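Side-chain contacts in sulfatase (Bacteroides fragilis CAG:558, PDB 6USS), which probably hydrolyses aryl sulfate esters at an active site containing a bound calcium ion: residues Met303-Leu306 / Gly310-Asp313; Lys241-Ala246 / Phe253-Ala258; Ile36-Val41 / Pro385-Met390. The protein carries 1 engineered substitution. All coordinates share one frame; numbering follows the deposited sequence.

Contact 1. Residues Met303-Leu306 / Gly310-Asp313; sequences MDWL and GEAD
E311 turns back from the loop onto the end of helix 283-308 and meets L306 and W305 with successive atoms of its side chain. Its CB comes first, 3.7 Å from L306 CD2, and the two side chains cross at about a right angle. One atom further out, E311 CG lies 4.1 Å from W305 CZ3, approaching the indole obliquely; CG is the atom that touches. It is on the backbone N side of E311, opposite its carbonyl carbon, and the chain then bends at chi2 (-92°). The glutamate and tryptophan side chains lie side by side, pointing the same way, with the carboxylate and indole planes only 10° apart. At the tip, OE2 receives a weak hydrogen bond from N35 ND2, and K247 of helix 231-247 packs against the same glutamate. The turn itself has two marks of a Schellman motif. E311 N donates across a six-residue turn to L306 O at 3.0 Å, with an N-H...O angle of 161°, and G310, just before the donor, has positive phi, a backbone shape that glycine takes easily. The apolar touch between L306 and E311 thus joins the same two residues as the backbone bond. A312 CB adds a second apolar touch, 4.2 Å from L306 CB. L306 also reaches T315 and V317 of strand 315-321, the strand into which this loop leads. The W305 indole reaches out to I240 and L243 of helix 231-247, and its NE1 is hydrogen-bonded to N244 OD1 of that same helix.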
ATOM      1  N   MET A 303     -12.459  21.242   5.652  1.00 17.26           N
ATOM      2  CA  MET A 303     -13.440  21.483   6.704  1.00 20.33           C
ATOM      3  C   MET A 303     -14.852  21.572   6.128  1.00 23.93           C
ATOM      4  O   MET A 303     -15.811  21.069   6.734  1.00 19.78           O
ATOM      5  CB  MET A 303     -13.079  22.751   7.482  1.00 20.73           C
ATOM      6  CG  MET A 303     -11.874  22.600   8.439  1.00 19.29           C
ATOM      7  SD  MET A 303     -11.185  24.177   9.069  1.00 29.25           S
ATOM      8  CE  MET A 303     -12.434  24.655  10.281  1.00 23.66           C
ATOM      9  N   ASP A 304     -14.996  22.197   4.951  1.00 20.21           N
ATOM     10  CA  ASP A 304     -16.300  22.256   4.298  1.00 22.58           C
ATOM     11  C   ASP A 304     -16.699  20.890   3.780  1.00 25.81           C
ATOM     12  O   ASP A 304     -17.877  20.523   3.847  1.00 24.94           O
ATOM     13  CB  ASP A 304     -16.309  23.265   3.145  1.00 20.88           C
ATOM     14  CG  ASP A 304     -15.882  24.658   3.576  1.00 33.14           C
ATOM     15  OD1 ASP A 304     -15.918  24.960   4.797  1.00 44.66           O
ATOM     16  OD2 ASP A 304     -15.509  25.460   2.690  1.00 32.98           O
ATOM     17  N   TRP A 305     -15.732  20.122   3.262  1.00 23.25           N
ATOM     18  CA  TRP A 305     -16.043  18.765   2.831  1.00 23.51           C
ATOM     19  C   TRP A 305     -16.603  17.951   3.991  1.00 25.45           C
ATOM     20  O   TRP A 305     -17.616  17.253   3.839  1.00 26.03           O
ATOM     21  CB  TRP A 305     -14.817  18.078   2.221  1.00 17.78           C
ATOM     22  CG  TRP A 305     -15.188  16.727   1.698  1.00 22.46           C
ATOM     23  CD1 TRP A 305     -15.596  16.414   0.425  1.00 24.35           C
ATOM     24  CD2 TRP A 305     -15.242  15.503   2.443  1.00 20.88           C
ATOM     25  NE1 TRP A 305     -15.883  15.071   0.337  1.00 19.51           N
ATOM     26  CE2 TRP A 305     -15.667  14.492   1.562  1.00 18.64           C
ATOM     27  CE3 TRP A 305     -14.968  15.165   3.773  1.00 21.25           C
ATOM     28  CZ2 TRP A 305     -15.826  13.172   1.967  1.00 20.90           C
ATOM     29  CZ3 TRP A 305     -15.119  13.845   4.169  1.00 18.02           C
ATOM     30  CH2 TRP A 305     -15.546  12.867   3.268  1.00 18.40           C
ATOM     31  N   LEU A 306     -15.968  18.046   5.167  1.00 23.88           N
ATOM     32  CA  LEU A 306     -16.487  17.380   6.363  1.00 23.33           C
ATOM     33  C   LEU A 306     -17.906  17.836   6.688  1.00 22.41           C
ATOM     34  O   LEU A 306     -18.779  17.005   6.974  1.00 20.43           O
ATOM     35  CB  LEU A 306     -15.572  17.634   7.563  1.00 19.86           C
ATOM     36  CG  LEU A 306     -14.188  16.979   7.624  1.00 22.84           C
ATOM     37  CD1 LEU A 306     -13.411  17.480   8.849  1.00 17.22           C
ATOM     38  CD2 LEU A 306     -14.324  15.468   7.649  1.00 18.70           C
ATOM     39  N   GLY A 310     -21.518  15.131   6.417  1.00 19.13           N
ATOM     40  CA  GLY A 310     -21.935  14.600   7.703  1.00 17.79           C
ATOM     41  C   GLY A 310     -20.829  13.990   8.538  1.00 21.48           C
ATOM     42  O   GLY A 310     -21.100  13.130   9.376  1.00 24.42           O
ATOM     43  N   GLU A 311     -19.585  14.419   8.350  1.00 22.70           N
ATOM     44  CA  GLU A 311     -18.471  13.802   9.049  1.00 23.62           C
ATOM     45  C   GLU A 311     -17.857  14.700  10.118  1.00 21.22           C
ATOM     46  O   GLU A 311     -17.020  14.227  10.893  1.00 23.06           O
ATOM     47  CB  GLU A 311     -17.401  13.372   8.036  1.00 24.98           C
ATOM     48  CG  GLU A 311     -17.928  12.544   6.854  1.00 24.69           C
ATOM     49  CD  GLU A 311     -17.869  11.040   7.120  1.00 31.37           C
ATOM     50  OE1 GLU A 311     -18.129  10.240   6.179  1.00 36.74           O
ATOM     51  OE2 GLU A 311     -17.572  10.664   8.283  1.00 29.79           O
ATOM     52  N   ALA A 312     -18.282  15.963  10.206  1.00 20.59           N
ATOM     53  CA  ALA A 312     -17.607  16.934  11.062  1.00 19.98           C
ATOM     54  C   ALA A 312     -17.690  16.566  12.541  1.00 25.35           C
ATOM     55  O   ALA A 312     -16.765  16.870  13.309  1.00 29.25           O
ATOM     56  CB  ALA A 312     -18.197  18.324  10.825  1.00 14.41           C
ATOM     57  N   ASP A 313     -18.772  15.910  12.962  1.00 21.01           N
ATOM     58  CA  ASP A 313     -18.935  15.615  14.375  1.00 23.16           C
ATOM     59  C   ASP A 313     -18.207  14.356  14.796  1.00 20.70           C
ATOM     60  O   ASP A 313     -17.994  14.153  15.991  1.00 21.99           O
ATOM     61  CB  ASP A 313     -20.414  15.492  14.727  1.00 31.61           C
ATOM     62  CG  ASP A 313     -21.143  16.809  14.596  1.00 36.96           C
ATOM     63  OD1 ASP A 313     -22.326  16.808  14.188  1.00 46.11           O
ATOM     64  OD2 ASP A 313     -20.515  17.858  14.883  1.00 44.60           O
TER

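Contact 2. Residues Lys241-Ala246 / Phe253-Ala258; sequences KALNHA and FFLYMA
The F253 ring carries a methyl group of L243 on one face: CD2 stands 3.8 Å from the ring centroid and only 18° off the ring normal, a CH-pi contact displaced slightly toward the rim. Nearest to it is F253 CE1, at 3.6 Å. At the edge of the same ring, in its plane, is the backbone N of L255, two residues along the strand. This is the helix-to-strand return of an alpha/beta fold of the alkaline phosphatase clan: helix 231-247 lies against the sheet and the chain then re-enters it as strand 253-258. The two short axes run nearly antiparallel (172°) at 10.2 Å, a spacing bridged by side chains with no hydrogen bond between the segments. F253 holds CG between its backbone N and carbonyl carbon (chi1 67°), which swings the ring across the strand direction, with one face to L243 CD2; the L243 and F253 side chains cross at about a right angle. Nearer the end of the helix, A246 CB faces F253 CB at 4.4 Å, a looser contact placed obliquely to the ring. F254, between the two contact residues of the strand, points away from the helix, and its ring meets F183. Strand 159-164 extends the floor beneath the helix, with I161 touching A242 and L255, while the outer side of the helix meets the second subunit, where H245 NE2 is hydrogen-bonded to E176 OE2 of that other chain. The other methyl of L243, CD1, meets L255 CD2 at 4.2 Å.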
ATOM      1  N   LYS A 241     -11.130  13.757  -3.399  1.00 21.80           N
ATOM      2  CA  LYS A 241     -11.586  12.512  -4.015  1.00 20.15           C
ATOM      3  C   LYS A 241     -11.181  11.291  -3.215  1.00 22.36           C
ATOM      4  O   LYS A 241     -11.903  10.293  -3.235  1.00 21.76           O
ATOM      5  CB  LYS A 241     -11.089  12.355  -5.461  1.00 19.49           C
ATOM      6  CG  LYS A 241     -11.178  13.587  -6.327  1.00 29.76           C
ATOM      7  CD  LYS A 241     -10.218  13.459  -7.514  1.00 37.43           C
ATOM      8  CE  LYS A 241     -10.535  14.459  -8.633  1.00 37.69           C
ATOM      9  NZ  LYS A 241      -9.459  14.397  -9.681  1.00 32.45           N
ATOM     10  N   ALA A 242     -10.045  11.334  -2.526  1.00 16.71           N
ATOM     11  CA  ALA A 242      -9.708  10.190  -1.692  1.00 15.89           C
ATOM     12  C   ALA A 242     -10.713  10.026  -0.563  1.00 20.82           C
ATOM     13  O   ALA A 242     -10.990   8.895  -0.134  1.00 18.07           O
ATOM     14  CB  ALA A 242      -8.298  10.326  -1.127  1.00 17.30           C
ATOM     15  N   LEU A 243     -11.283  11.146  -0.099  1.00 18.33           N
ATOM     16  CA  LEU A 243     -12.272  11.143   0.970  1.00 18.98           C
ATOM     17  C   LEU A 243     -13.642  10.691   0.468  1.00 24.70           C
ATOM     18  O   LEU A 243     -14.355   9.955   1.168  1.00 24.43           O
ATOM     19  CB  LEU A 243     -12.368  12.539   1.584  1.00 15.84           C
ATOM     20  CG  LEU A 243     -11.255  12.960   2.539  1.00 19.17           C
ATOM     21  CD1 LEU A 243     -11.511  14.361   3.088  1.00 21.02           C
ATOM     22  CD2 LEU A 243     -11.139  11.964   3.676  1.00 18.10           C
ATOM     23  N   ASN A 244     -14.035  11.120  -0.736  1.00 19.85           N
ATOM     24  CA  ASN A 244     -15.258  10.586  -1.323  1.00 23.68           C
ATOM     25  C   ASN A 244     -15.162   9.069  -1.486  1.00 19.94           C
ATOM     26  O   ASN A 244     -16.078   8.339  -1.097  1.00 22.51           O
ATOM     27  CB  ASN A 244     -15.552  11.294  -2.641  1.00 17.51           C
ATOM     28  CG  ASN A 244     -16.026  12.735  -2.427  1.00 22.65           C
ATOM     29  OD1 ASN A 244     -16.750  13.027  -1.469  1.00 21.66           O
ATOM     30  ND2 ASN A 244     -15.605  13.640  -3.304  1.00 17.70           N
ATOM     31  N   HIS A 245     -14.034   8.575  -1.999  1.00 18.35           N
ATOM     32  CA  HIS A 245     -13.823   7.133  -2.085  1.00 19.76           C
ATOM     33  C   HIS A 245     -13.898   6.486  -0.705  1.00 22.14           C
ATOM     34  O   HIS A 245     -14.477   5.402  -0.554  1.00 22.02           O
ATOM     35  CB  HIS A 245     -12.473   6.843  -2.752  1.00 16.93           C
ATOM     36  CG  HIS A 245     -12.432   5.566  -3.534  1.00 18.77           C
ATOM     37  ND1 HIS A 245     -11.703   5.433  -4.698  1.00 27.03           N
ATOM     38  CD2 HIS A 245     -13.015   4.360  -3.315  1.00 22.73           C
ATOM     39  CE1 HIS A 245     -11.854   4.206  -5.170  1.00 32.59           C
ATOM     40  NE2 HIS A 245     -12.644   3.533  -4.349  1.00 20.30           N
ATOM     41  N   ALA A 246     -13.344   7.149   0.321  1.00 21.65           N
ATOM     42  CA  ALA A 246     -13.366   6.590   1.674  1.00 22.27           C
ATOM     43  C   ALA A 246     -14.787   6.468   2.226  1.00 24.48           C
ATOM     44  O   ALA A 246     -15.056   5.595   3.063  1.00 21.52           O
ATOM     45  CB  ALA A 246     -12.512   7.438   2.612  1.00 18.30           C
ATOM     46  N   PHE A 253     -11.408   6.555   8.681  1.00 20.14           N
ATOM     47  CA  PHE A 253     -10.240   6.898   7.892  1.00 19.34           C
ATOM     48  C   PHE A 253      -9.251   7.738   8.697  1.00 21.45           C
ATOM     49  O   PHE A 253      -9.568   8.326   9.741  1.00 18.91           O
ATOM     50  CB  PHE A 253     -10.633   7.621   6.593  1.00 17.57           C
ATOM     51  CG  PHE A 253     -11.235   8.989   6.795  1.00 25.92           C
ATOM     52  CD1 PHE A 253     -10.431  10.102   7.056  1.00 23.80           C
ATOM     53  CD2 PHE A 253     -12.603   9.180   6.672  1.00 20.83           C
ATOM     54  CE1 PHE A 253     -10.994  11.353   7.220  1.00 24.72           C
ATOM     55  CE2 PHE A 253     -13.171  10.440   6.829  1.00 19.37           C
ATOM     56  CZ  PHE A 253     -12.377  11.519   7.108  1.00 24.42           C
ATOM     57  N   PHE A 254      -8.030   7.764   8.191  1.00 18.99           N
ATOM     58  CA  PHE A 254      -6.993   8.643   8.693  1.00 14.98           C
ATOM     59  C   PHE A 254      -6.380   9.279   7.459  1.00 16.48           C
ATOM     60  O   PHE A 254      -5.888   8.571   6.576  1.00 20.94           O
ATOM     61  CB  PHE A 254      -5.967   7.863   9.505  1.00 12.91           C
ATOM     62  CG  PHE A 254      -4.720   8.624   9.786  1.00 16.40           C
ATOM     63  CD1 PHE A 254      -4.719   9.673  10.687  1.00 17.80           C
ATOM     64  CD2 PHE A 254      -3.530   8.290   9.149  1.00 21.57           C
ATOM     65  CE1 PHE A 254      -3.544  10.378  10.960  1.00 20.93           C
ATOM     66  CE2 PHE A 254      -2.353   8.999   9.409  1.00 17.18           C
ATOM     67  CZ  PHE A 254      -2.363  10.037  10.317  1.00 15.11           C
ATOM     68  N   LEU A 255      -6.482  10.594   7.357  1.00 16.95           N
ATOM     69  CA  LEU A 255      -5.882  11.342   6.270  1.00 14.15           C
ATOM     70  C   LEU A 255      -4.694  12.118   6.817  1.00 17.41           C
ATOM     71  O   LEU A 255      -4.863  12.974   7.691  1.00 17.57           O
ATOM     72  CB  LEU A 255      -6.903  12.286   5.648  1.00 15.64           C
ATOM     73  CG  LEU A 255      -6.303  13.341   4.712  1.00 17.08           C
ATOM     74  CD1 LEU A 255      -5.548  12.671   3.611  1.00 12.84           C
ATOM     75  CD2 LEU A 255      -7.395  14.244   4.133  1.00 13.97           C
ATOM     76  N   TYR A 256      -3.498  11.816   6.317  1.00 17.21           N
ATOM     77  CA  TYR A 256      -2.309  12.612   6.635  1.00 17.63           C
ATOM     78  C   TYR A 256      -2.155  13.646   5.529  1.00 18.33           C
ATOM     79  O   TYR A 256      -1.526  13.398   4.499  1.00 19.12           O
ATOM     80  CB  TYR A 256      -1.063  11.738   6.754  1.00 14.77           C
ATOM     81  CG  TYR A 256       0.238  12.481   7.077  1.00 15.36           C
ATOM     82  CD1 TYR A 256       0.280  13.518   8.010  1.00 14.42           C
ATOM     83  CD2 TYR A 256       1.436  12.110   6.465  1.00 17.32           C
ATOM     84  CE1 TYR A 256       1.493  14.182   8.318  1.00 14.22           C
ATOM     85  CE2 TYR A 256       2.635  12.753   6.764  1.00 17.86           C
ATOM     86  CZ  TYR A 256       2.661  13.789   7.692  1.00 15.80           C
ATOM     87  OH  TYR A 256       3.870  14.408   7.961  1.00 14.86           O
ATOM     88  N   MET A 257      -2.744  14.822   5.742  1.00 18.85           N
ATOM     89  CA  MET A 257      -2.680  15.910   4.764  1.00 18.81           C
ATOM     90  C   MET A 257      -1.413  16.708   5.033  1.00 17.09           C
ATOM     91  O   MET A 257      -1.394  17.601   5.876  1.00 17.21           O
ATOM     92  CB  MET A 257      -3.925  16.782   4.857  1.00 17.47           C
ATOM     93  CG  MET A 257      -4.028  17.826   3.770  1.00 17.73           C
ATOM     94  SD  MET A 257      -4.504  17.059   2.212  1.00 24.74           S
ATOM     95  CE  MET A 257      -4.262  18.415   1.054  1.00 18.27           C
ATOM     96  N   ALA A 258      -0.339  16.383   4.309  1.00 16.34           N
ATOM     97  CA  ALA A 258       0.986  16.952   4.560  1.00 16.52           C
ATOM     98  C   ALA A 258       1.389  17.832   3.377  1.00 14.41           C
ATOM     99  O   ALA A 258       1.945  17.343   2.396  1.00 12.58           O
ATOM    100  CB  ALA A 258       2.012  15.846   4.809  1.00 13.43           C
TER

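Contact 3. Residues Ile36-Val41 / Pro385-Met390; sequences IILFMV and PSILEM
Strand 35-41 is an inner strand of the large mixed sheet of the sulfatase fold, and the chain leaving it runs directly into the calcium ligands D42 and D43. Helix 383-390 packs on one face of this strand, antiparallel in sense, with the short axes at 156° and 10.5 Å apart at their closest. I36 carries most of the touching through a single atom. With CG1 anti to the carbonyl carbon (chi1 -56°) and the chain extended beyond it (chi2 178°), CD1 is held out from the strand toward the helix. There it comes 3.8 Å from M390 CB and 4.1 Å from I387 CG2, so the methyl fits between two side chains three residues apart on the helix. The I387 backbone O lies 3.7 Å from the same CD1, a packing contact with the helix backbone. The I36 and M390 side chains cross obliquely; M390 touches through its CB, and the rest of its side chain is extended. The other branch of I387 serves the next inward-facing residue of the strand: I387 CD1 meets L38 CD2 at 4.2 Å. Both faces of the interface are buried; the side-chain touches are all apolar, and no hydrogen bond joins the segments. The L38 side chain is about 13 Å from the bound calcium ion, so this packing is not part of the metal site. Around it, L153 of helix 149-155 touches I387, and F254 and Y256 of the neighbouring strand 253-258 border I36 and L38. On the reverse of strand 35-41, F39 packs on M295 and L299 of helix 283-308, so the strand is sandwiched between helices.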
ATOM      1  N   ILE A  36      -9.750  10.733  11.692  1.00 15.13           N
ATOM      2  CA  ILE A  36      -8.680  11.613  12.112  1.00 13.05           C
ATOM      3  C   ILE A  36      -8.053  12.227  10.868  1.00 18.67           C
ATOM      4  O   ILE A  36      -7.643  11.505   9.950  1.00 14.62           O
ATOM      5  CB  ILE A  36      -7.634  10.831  12.917  1.00 20.05           C
ATOM      6  CG1 ILE A  36      -8.313  10.136  14.108  1.00 22.07           C
ATOM      7  CG2 ILE A  36      -6.469  11.734  13.294  1.00 19.28           C
ATOM      8  CD1 ILE A  36      -7.391   9.285  14.978  1.00 20.99           C
ATOM      9  N   ILE A  37      -7.979  13.553  10.838  1.00 14.47           N
ATOM     10  CA  ILE A  37      -7.182  14.268   9.853  1.00 14.12           C
ATOM     11  C   ILE A  37      -6.030  14.952  10.576  1.00 18.51           C
ATOM     12  O   ILE A  37      -6.251  15.790  11.464  1.00 19.99           O
ATOM     13  CB  ILE A  37      -8.001  15.302   9.077  1.00 15.54           C
ATOM     14  CG1 ILE A  37      -9.137  14.645   8.301  1.00 15.47           C
ATOM     15  CG2 ILE A  37      -7.081  16.061   8.124  1.00 10.78           C
ATOM     16  CD1 ILE A  37     -10.061  15.684   7.657  1.00  9.83           C
ATOM     17  N   LEU A  38      -4.804  14.597  10.184  1.00 15.81           N
ATOM     18  CA  LEU A  38      -3.582  15.293  10.581  1.00 14.95           C
ATOM     19  C   LEU A  38      -3.186  16.203   9.427  1.00 17.30           C
ATOM     20  O   LEU A  38      -2.753  15.721   8.373  1.00 20.59           O
ATOM     21  CB  LEU A  38      -2.465  14.297  10.893  1.00 16.84           C
ATOM     22  CG  LEU A  38      -1.095  14.884  11.211  1.00 16.98           C
ATOM     23  CD1 LEU A  38      -1.208  15.859  12.379  1.00 19.00           C
ATOM     24  CD2 LEU A  38      -0.119  13.756  11.547  1.00 16.21           C
ATOM     25  N   PHE A  39      -3.363  17.512   9.612  1.00 19.45           N
ATOM     26  CA  PHE A  39      -3.070  18.513   8.581  1.00 17.55           C
ATOM     27  C   PHE A  39      -1.725  19.117   8.971  1.00 17.53           C
ATOM     28  O   PHE A  39      -1.618  19.826   9.981  1.00 19.22           O
ATOM     29  CB  PHE A  39      -4.204  19.537   8.506  1.00 12.90           C
ATOM     30  CG  PHE A  39      -4.098  20.554   7.385  1.00 13.93           C
ATOM     31  CD1 PHE A  39      -3.324  21.697   7.528  1.00 16.10           C
ATOM     32  CD2 PHE A  39      -4.840  20.411   6.221  1.00 16.14           C
ATOM     33  CE1 PHE A  39      -3.267  22.659   6.511  1.00 17.33           C
ATOM     34  CE2 PHE A  39      -4.786  21.369   5.198  1.00 13.65           C
ATOM     35  CZ  PHE A  39      -3.998  22.486   5.342  1.00 17.27           C
ATOM     36  N   MET A  40      -0.693  18.800   8.186  1.00 16.43           N
ATOM     37  CA  MET A  40       0.695  19.153   8.483  1.00 17.14           C
ATOM     38  C   MET A  40       1.200  20.120   7.423  1.00 19.87           C
ATOM     39  O   MET A  40       1.250  19.777   6.232  1.00 17.89           O
ATOM     40  CB  MET A  40       1.590  17.910   8.530  1.00 13.24           C
ATOM     41  CG  MET A  40       3.044  18.204   8.855  1.00 15.67           C
ATOM     42  SD  MET A  40       3.378  18.632  10.588  1.00 20.66           S
ATOM     43  CE  MET A  40       2.789  17.149  11.399  1.00 18.26           C
ATOM     44  N   VAL A  41       1.595  21.315   7.858  1.00 15.98           N
ATOM     45  CA  VAL A  41       2.194  22.308   6.976  1.00 17.26           C
ATOM     46  C   VAL A  41       3.705  22.225   7.107  1.00 19.00           C
ATOM     47  O   VAL A  41       4.240  21.899   8.171  1.00 23.04           O
ATOM     48  CB  VAL A  41       1.679  23.719   7.309  1.00 17.55           C
ATOM     49  CG1 VAL A  41       2.136  24.699   6.266  1.00 14.35           C
ATOM     50  CG2 VAL A  41       0.164  23.698   7.420  1.00 13.21           C
ATOM     51  N   PRO A 385       1.614   8.163  20.123  1.00 20.10           N
ATOM     52  CA  PRO A 385       0.662   7.584  21.089  1.00 19.05           C
ATOM     53  C   PRO A 385      -0.672   8.297  21.105  1.00 16.02           C
ATOM     54  O   PRO A 385      -1.685   7.647  21.356  1.00 16.30           O
ATOM     55  CB  PRO A 385       1.367   7.743  22.449  1.00 20.35           C
ATOM     56  CG  PRO A 385       2.752   8.182  22.154  1.00 18.50           C
ATOM     57  CD  PRO A 385       2.729   8.838  20.815  1.00 15.47           C
ATOM     58  N   SER A 386      -0.709   9.615  20.860  1.00 17.57           N
ATOM     59  CA  SER A 386      -1.971  10.350  20.984  1.00 20.05           C
ATOM     60  C   SER A 386      -2.942   9.966  19.880  1.00 19.60           C
ATOM     61  O   SER A 386      -4.143   9.802  20.122  1.00 20.99           O
ATOM     62  CB  SER A 386      -1.735  11.859  20.961  1.00 14.30           C
ATOM     63  OG  SER A 386      -0.784  12.242  21.933  1.00 18.15           O
ATOM     64  N   ILE A 387      -2.441   9.809  18.660  1.00 20.99           N
ATOM     65  CA  ILE A 387      -3.327   9.484  17.553  1.00 18.09           C
ATOM     66  C   ILE A 387      -3.846   8.048  17.696  1.00 21.45           C
ATOM     67  O   ILE A 387      -5.026   7.774  17.455  1.00 19.57           O
ATOM     68  CB  ILE A 387      -2.596   9.748  16.221  1.00 14.54           C
ATOM     69  CG1 ILE A 387      -2.579  11.260  15.953  1.00 14.84           C
ATOM     70  CG2 ILE A 387      -3.256   8.971  15.087  1.00 14.84           C
ATOM     71  CD1 ILE A 387      -1.503  11.763  15.002  1.00 15.10           C
ATOM     72  N   LEU A 388      -2.988   7.122  18.143  1.00 17.30           N
ATOM     73  CA  LEU A 388      -3.437   5.757  18.397  1.00 19.97           C
ATOM     74  C   LEU A 388      -4.510   5.713  19.483  1.00 23.46           C
ATOM     75  O   LEU A 388      -5.452   4.908  19.397  1.00 20.29           O
ATOM     76  CB  LEU A 388      -2.238   4.889  18.773  1.00 17.76           C
ATOM     77  CG  LEU A 388      -1.230   4.773  17.621  1.00 18.83           C
ATOM     78  CD1 LEU A 388      -0.014   3.978  18.040  1.00 18.80           C
ATOM     79  CD2 LEU A 388      -1.875   4.183  16.366  1.00 12.35           C
ATOM     80  N   GLU A 389      -4.376   6.559  20.513  1.00 17.11           N
ATOM     81  CA  GLU A 389      -5.373   6.614  21.577  1.00 20.12           C
ATOM     82  C   GLU A 389      -6.668   7.245  21.083  1.00 22.17           C
ATOM     83  O   GLU A 389      -7.763   6.813  21.462  1.00 17.11           O
ATOM     84  CB  GLU A 389      -4.823   7.387  22.775  1.00 20.40           C
ATOM     85  CG  GLU A 389      -5.836   7.640  23.891  1.00 18.12           C
ATOM     86  CD  GLU A 389      -5.180   8.141  25.184  1.00 31.28           C
ATOM     87  OE1 GLU A 389      -3.924   8.267  25.221  1.00 26.82           O
ATOM     88  OE2 GLU A 389      -5.917   8.389  26.170  1.00 28.09           O
ATOM     89  N   MET A 390      -6.563   8.272  20.237  1.00 23.44           N
ATOM     90  CA  MET A 390      -7.760   8.846  19.644  1.00 18.88           C
ATOM     91  C   MET A 390      -8.503   7.797  18.845  1.00 19.82           C
ATOM     92  O   MET A 390      -9.742   7.787  18.807  1.00 23.89           O
ATOM     93  CB  MET A 390      -7.396  10.028  18.746  1.00 18.99           C
ATOM     94  CG  MET A 390      -7.064  11.305  19.459  1.00 23.07           C
ATOM     95  SD  MET A 390      -6.156  12.359  18.316  1.00 24.98           S
ATOM     96  CE  MET A 390      -6.120  13.924  19.160  1.00 16.61           C
TER

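Overall arrangement
From the N terminus, strand 35-41 opens contact 3, which closes only when helix 383-390 arrives some 340 residues later. Within that long loop contact 2 closes first, a short return from helix 231-247 into strand 253-258; contact 1 follows, where helix 283-308 turns toward strand 315-321. These two local loops stand in series and none of the three cross. Strands 253-258 and 35-41 are parallel neighbours, probably hydrogen-bonded from the M257 backbone to those of L38 and M40, so contacts 2 and 3 share one sheet. Contact 1 touches both, L306 packing on I37 and W305 on L243, which ties two helices to the sheet opposite helix 383-390.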